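Local coordinates for acyl-ACP thioesterase (Bacteroides thetaiotaomicron, PDB 2ESS), which probably hydrolyses the thioester of fatty acyl chains carried on acyl carrier protein, and binds calcium, at residues A[177-180]-A[181-185]; A[41-45]-A[46-50]. One frame throughout, in Å; residues are numbered along the deposited sequence. Where two conformers were deposited one is given.

Contact 1. Residues A[177-180]-A[181-185]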
loop_
_atom_site.group_PDB
_atom_site.type_symbol
_atom_site.label_atom_id
_atom_site.label_comp_id
_atom_site.label_asym_id
_atom_site.label_seq_id
_atom_site.Cartn_x
_atom_site.Cartn_y
_atom_site.Cartn_z
ATOM N N ASN A 177 -3.830 10.431 4.928
ATOM C CA ASN A 177 -2.694 10.636 4.073
ATOM C C ASN A 177 -3.102 10.876 2.607
ATOM O O ASN A 177 -4.224 10.558 2.178
ATOM C CB ASN A 177 -1.584 9.583 4.358
ATOM C CG ASN A 177 -1.732 8.301 3.583
ATOM O OD1 ASN A 177 -2.060 8.321 2.425
ATOM N ND2 ASN A 177 -1.388 7.165 4.216
ATOM N N SER A 178 -2.195 11.525 1.886
ATOM C CA SER A 178 -2.385 11.911 0.498
ATOM C C SER A 178 -2.879 10.802 -0.420
ATOM O O SER A 178 -3.742 11.022 -1.295
ATOM C CB SER A 178 -1.037 12.375 -0.059
ATOM O OG SER A 178 -0.547 13.451 0.679
ATOM N N ILE A 179 -2.319 9.607 -0.214
ATOM C CA ILE A 179 -2.601 8.446 -1.042
ATOM C C ILE A 179 -3.945 7.821 -0.716
ATOM O O ILE A 179 -4.618 7.299 -1.594
ATOM C CB ILE A 179 -1.472 7.388 -0.884
ATOM C CG1 ILE A 179 -0.139 8.002 -1.275
ATOM C CG2 ILE A 179 -1.712 6.186 -1.756
ATOM C CD1 ILE A 179 -0.179 8.743 -2.577
ATOM N N ARG A 180 -4.336 7.853 0.551
ATOM C CA ARG A 180 -5.603 7.299 0.948
ATOM C C ARG A 180 -6.746 8.081 0.335
ATOM O O ARG A 180 -7.741 7.486 -0.038
ATOM C CB ARG A 180 -5.729 7.271 2.469
ATOM C CG ARG A 180 -4.793 6.243 3.101
ATOM C CD ARG A 180 -5.330 4.857 2.892
ATOM N NE ARG A 180 -4.307 3.848 3.110
ATOM C CZ ARG A 180 -4.552 2.535 3.084
ATOM N NH1 ARG A 180 -5.788 2.083 2.874
ATOM N NH2 ARG A 180 -3.567 1.669 3.288
ATOM N N TYR A 181 -6.600 9.399 0.175
ATOM C CA TYR A 181 -7.630 10.147 -0.546
ATOM C C TYR A 181 -7.808 9.670 -1.988
ATOM O O TYR A 181 -8.930 9.621 -2.476
ATOM C CB TYR A 181 -7.324 11.621 -0.579
ATOM C CG TYR A 181 -7.495 12.388 0.702
ATOM C CD1 TYR A 181 -8.760 12.577 1.292
ATOM C CD2 TYR A 181 -6.400 12.989 1.306
ATOM C CE1 TYR A 181 -8.912 13.346 2.463
ATOM C CE2 TYR A 181 -6.546 13.755 2.468
ATOM C CZ TYR A 181 -7.799 13.942 3.035
ATOM O OH TYR A 181 -7.860 14.733 4.174
ATOM N N ILE A 182 -6.697 9.401 -2.674
ATOM C CA ILE A 182 -6.725 8.856 -4.038
ATOM C C ILE A 182 -7.511 7.549 -4.110
ATOM O O ILE A 182 -8.430 7.415 -4.937
ATOM C CB ILE A 182 -5.300 8.648 -4.595
ATOM C CG1 ILE A 182 -4.582 10.006 -4.692
ATOM C CG2 ILE A 182 -5.347 7.973 -5.971
ATOM C CD1 ILE A 182 -3.114 9.919 -5.218
ATOM N N GLU A 183 -7.165 6.592 -3.251
ATOM C CA GLU A 183 -7.895 5.323 -3.179
ATOM C C GLU A 183 -9.393 5.502 -2.962
ATOM O O GLU A 183 -10.200 4.870 -3.637
ATOM C CB GLU A 183 -7.374 4.444 -2.048
ATOM C CG GLU A 183 -5.967 3.853 -2.288
ATOM C CD GLU A 183 -5.488 2.919 -1.133
ATOM O OE1 GLU A 183 -6.358 2.498 -0.305
ATOM O OE2 GLU A 183 -4.257 2.616 -1.074
ATOM N N HIS A 184 -9.775 6.344 -2.000
ATOM C CA HIS A 184 -11.212 6.523 -1.741
ATOM C C HIS A 184 -11.955 7.176 -2.930
ATOM O O HIS A 184 -13.070 6.829 -3.220
ATOM C CB HIS A 184 -11.438 7.295 -0.439
ATOM C CG HIS A 184 -10.933 6.571 0.774
ATOM N ND1 HIS A 184 -11.308 5.279 1.079
ATOM C CD2 HIS A 184 -10.067 6.950 1.744
ATOM C CE1 HIS A 184 -10.688 4.894 2.184
ATOM N NE2 HIS A 184 -9.936 5.893 2.609
ATOM N N ILE A 185 -11.318 8.118 -3.617
ATOM C CA ILE A 185 -11.942 8.783 -4.752
ATOM C C ILE A 185 -12.161 7.784 -5.888
ATOM O O ILE A 185 -13.258 7.708 -6.484
ATOM C CB ILE A 185 -11.092 10.017 -5.204
ATOM C CG1 ILE A 185 -11.189 11.126 -4.148
ATOM C CG2 ILE A 185 -11.555 10.562 -6.559
ATOM C CD1 ILE A 185 -10.133 12.145 -4.278
#
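Tyr181 opens the second turn of helix 178-186 with its N-H turned back to the O of Asn177, a weak bond at 3.3 Å. The phenol follows the same way: CD2 lies 3.4 Å from that Asn177 O. Tyr181 packs on Val240 and Cys241 of strand 238-247, and its hydroxyl bonds Ser210. Ile182 brings its CD1 within 4.1 Å of Ile179 CD1, the two branched chains crossing at an angle; this greasy face looks toward Met28 and Leu36 of helix 28-45, while Ile182 also lies on Phe202 and Met204 of the sheet. Glu183 N donates to Ile179 O at 3.1 Å, nearly straight at 170°. Its carboxylate stands over one face of the Arg180 guanidinium, planes 56° apart, with Glu183 OE1 3.3 Å from Arg180 NH1 but well out of the guanidinium plane, so the attraction is one of charges and no N-H points at the oxygen. Arg180 bends at chi2 (-75°), which swings its long chain alongside the extended glutamate. Arg180 also pairs with Glu183 of the second subunit, and Glu183 with Arg180 of that subunit, so each charge has a partner in both chains. His184 N donates to Arg180 O at 3.0 Å and its ring carbon CD2 comes as near to that oxygen, while NE2 bonds to Asp169. Asn177 caps the helix: its OD1 accepts from Arg180 N at 3.0 Å and more weakly from Ile179 N; an asparagine is short enough to fold back on its own helix. Such an N-cap, next to the calcium-binding Asp171 and His175, starts the helix of the C-terminal hot-dog half.

Contact 2. Residues A[41-45]-A[46-50]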
loop_
_atom_site.group_PDB
_atom_site.type_symbol
_atom_site.label_atom_id
_atom_site.label_comp_id
_atom_site.label_asym_id
_atom_site.label_seq_id
_atom_site.Cartn_x
_atom_site.Cartn_y
_atom_site.Cartn_z
ATOM N N PHE A 41 13.237 11.077 -1.959
ATOM C CA PHE A 41 14.600 10.548 -2.121
ATOM C C PHE A 41 15.505 11.619 -2.764
ATOM O O PHE A 41 16.674 11.814 -2.382
ATOM C CB PHE A 41 14.698 9.310 -3.037
ATOM C CG PHE A 41 13.794 8.132 -2.659
ATOM C CD1 PHE A 41 13.555 7.779 -1.333
ATOM C CD2 PHE A 41 13.226 7.334 -3.681
ATOM C CE1 PHE A 41 12.713 6.666 -1.023
ATOM C CE2 PHE A 41 12.394 6.233 -3.389
ATOM C CZ PHE A 41 12.136 5.897 -2.057
ATOM N N HIS A 42 14.951 12.268 -3.762
ATOM C CA HIS A 42 15.695 13.190 -4.621
ATOM C C HIS A 42 16.075 14.424 -3.793
ATOM O O HIS A 42 17.241 14.780 -3.747
ATOM C CB HIS A 42 14.866 13.541 -5.857
ATOM C CG HIS A 42 15.550 14.456 -6.818
ATOM N ND1 HIS A 42 15.491 15.826 -6.711
ATOM C CD2 HIS A 42 16.307 14.193 -7.917
ATOM C CE1 HIS A 42 16.201 16.369 -7.694
ATOM N NE2 HIS A 42 16.704 15.400 -8.440
ATOM N N ALA A 43 15.104 15.004 -3.096
ATOM C CA ALA A 43 15.321 16.166 -2.236
ATOM C C ALA A 43 16.280 15.843 -1.092
ATOM O O ALA A 43 17.171 16.622 -0.820
ATOM C CB ALA A 43 13.989 16.714 -1.641
ATOM N N SER A 44 16.086 14.703 -0.433
ATOM C CA SER A 44 16.869 14.393 0.759
ATOM C C SER A 44 18.313 14.131 0.402
ATOM O O SER A 44 19.216 14.620 1.072
ATOM C CB SER A 44 16.281 13.220 1.553
ATOM O OG SER A 44 16.057 12.109 0.722
ATOM N N ASP A 45 18.527 13.412 -0.674
ATOM C CA ASP A 45 19.874 13.150 -1.105
ATOM C C ASP A 45 20.612 14.427 -1.451
ATOM O O ASP A 45 21.818 14.423 -1.454
ATOM C CB ASP A 45 19.892 12.202 -2.307
ATOM C CG ASP A 45 19.516 10.750 -1.928
ATOM O OD1 ASP A 45 19.431 10.413 -0.711
ATOM O OD2 ASP A 45 19.282 9.949 -2.860
ATOM N N ARG A 46 19.905 15.491 -1.798
ATOM C CA ARG A 46 20.566 16.712 -2.239
ATOM C C ARG A 46 20.436 17.820 -1.227
ATOM O O ARG A 46 20.830 18.943 -1.493
ATOM C CB ARG A 46 19.966 17.152 -3.573
ATOM C CG ARG A 46 20.373 16.256 -4.708
ATOM C CD ARG A 46 19.376 16.311 -5.802
ATOM N NE ARG A 46 19.711 15.397 -6.882
ATOM C CZ ARG A 46 19.547 14.075 -6.844
ATOM N NH1 ARG A 46 19.022 13.454 -5.792
ATOM N NH2 ARG A 46 19.892 13.361 -7.893
ATOM N N GLY A 47 19.867 17.513 -0.069
ATOM C CA GLY A 47 19.858 18.465 1.067
ATOM C C GLY A 47 18.831 19.569 0.972
ATOM O O GLY A 47 19.052 20.659 1.490
ATOM N N PHE A 48 17.686 19.312 0.345
ATOM C CA PHE A 48 16.607 20.285 0.352
ATOM C C PHE A 48 15.247 19.672 0.664
ATOM O O PHE A 48 14.203 20.251 0.353
ATOM C CB PHE A 48 16.559 21.138 -0.930
ATOM C CG PHE A 48 16.373 20.388 -2.214
ATOM C CD1 PHE A 48 15.097 20.017 -2.657
ATOM C CD2 PHE A 48 17.475 20.123 -3.033
ATOM C CE1 PHE A 48 14.937 19.391 -3.866
ATOM C CE2 PHE A 48 17.332 19.469 -4.263
ATOM C CZ PHE A 48 16.058 19.106 -4.680
ATOM N N GLY A 49 15.286 18.520 1.306
ATOM C CA GLY A 49 14.119 17.827 1.759
ATOM C C GLY A 49 13.566 18.321 3.089
ATOM O O GLY A 49 14.023 19.312 3.669
ATOM N N ILE A 50 12.534 17.627 3.559
ATOM C CA ILE A 50 11.849 18.011 4.776
ATOM C C ILE A 50 12.817 18.133 5.976
ATOM O O ILE A 50 12.777 19.110 6.712
ATOM C CB ILE A 50 10.684 17.022 5.075
ATOM C CG1 ILE A 50 9.573 17.237 4.029
ATOM C CG2 ILE A 50 10.129 17.254 6.530
ATOM C CD1 ILE A 50 8.329 16.384 4.172
HETATM O O HOH W 1 18.487 10.541 -5.386
#
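A Schellman motif ends helix 28-45: Phe48 N reaches back to Ala43 O at 3.0 Å and Gly47 N to Ser44 O at 3.2 Å. Gly47 makes the reversal with a positive phi of 78°, a conformation that costs glycine little. Ala43 O is gripped a second time by Arg46 N, which arrives from the other face of its carbonyl plane. Phe48 then folds over the last turn, its CG lodged between backbone N and carbonyl carbon (chi1 60°), which lays a ring face on Ala43: CA sits 3.9 Å from the ring centroid in a CH-pi contact, and CB is 3.6 Å from CE1. A small residue suits that spot, since Gly49 CA also presses on the methyl, and a side chain on Gly49 would run tightly into Ser44 N. On the next flank of the helix the Arg46 guanidinium lies flat on the His42 imidazole, centres 3.7 Å apart and planes at 13°, with its CD making a further CH-pi contact to the ring. Arg46 NH1 donates to a lone pair of His42 O at 3.0 Å, in the carbonyl plane, and a water in the guanidinium plane links NH1 to Asp45 OD2. Shortening Arg46 to an alanine takes away the flat cover on one imidazole face and is likely to leave His42 O without its side-chain donor and the water on Asp45 without its arginine partner. The imidazole is otherwise tied by NE2 to Lys7 O and by ND1 to Arg95. His42 and Arg46 both lie against Tyr11 of strand 9-14, Phe48 touches Val85 of strand 78-88, and Gly49, as N-cap, hands the chain on to helix 50-55.

Contact 1 is the start of a helix and contact 2 the end of one, so an asparagine cap and a Schellman turn do complementary jobs in the two hot-dog halves. Helix 28-45 connects them: it finishes in contact 2, while its Met28 and Leu36 pack on the side chains of contact 1. Their centres are 24 Å apart and their nearest atoms about 10 Å, so they do not touch. Only contact 1 lies by the metal, with the Asn177 side chain about 5 Å from a bound calcium ion, and it also meets the second subunit. Contact 2 is remote from the annotated sites and touches no other protein chain of the assembly.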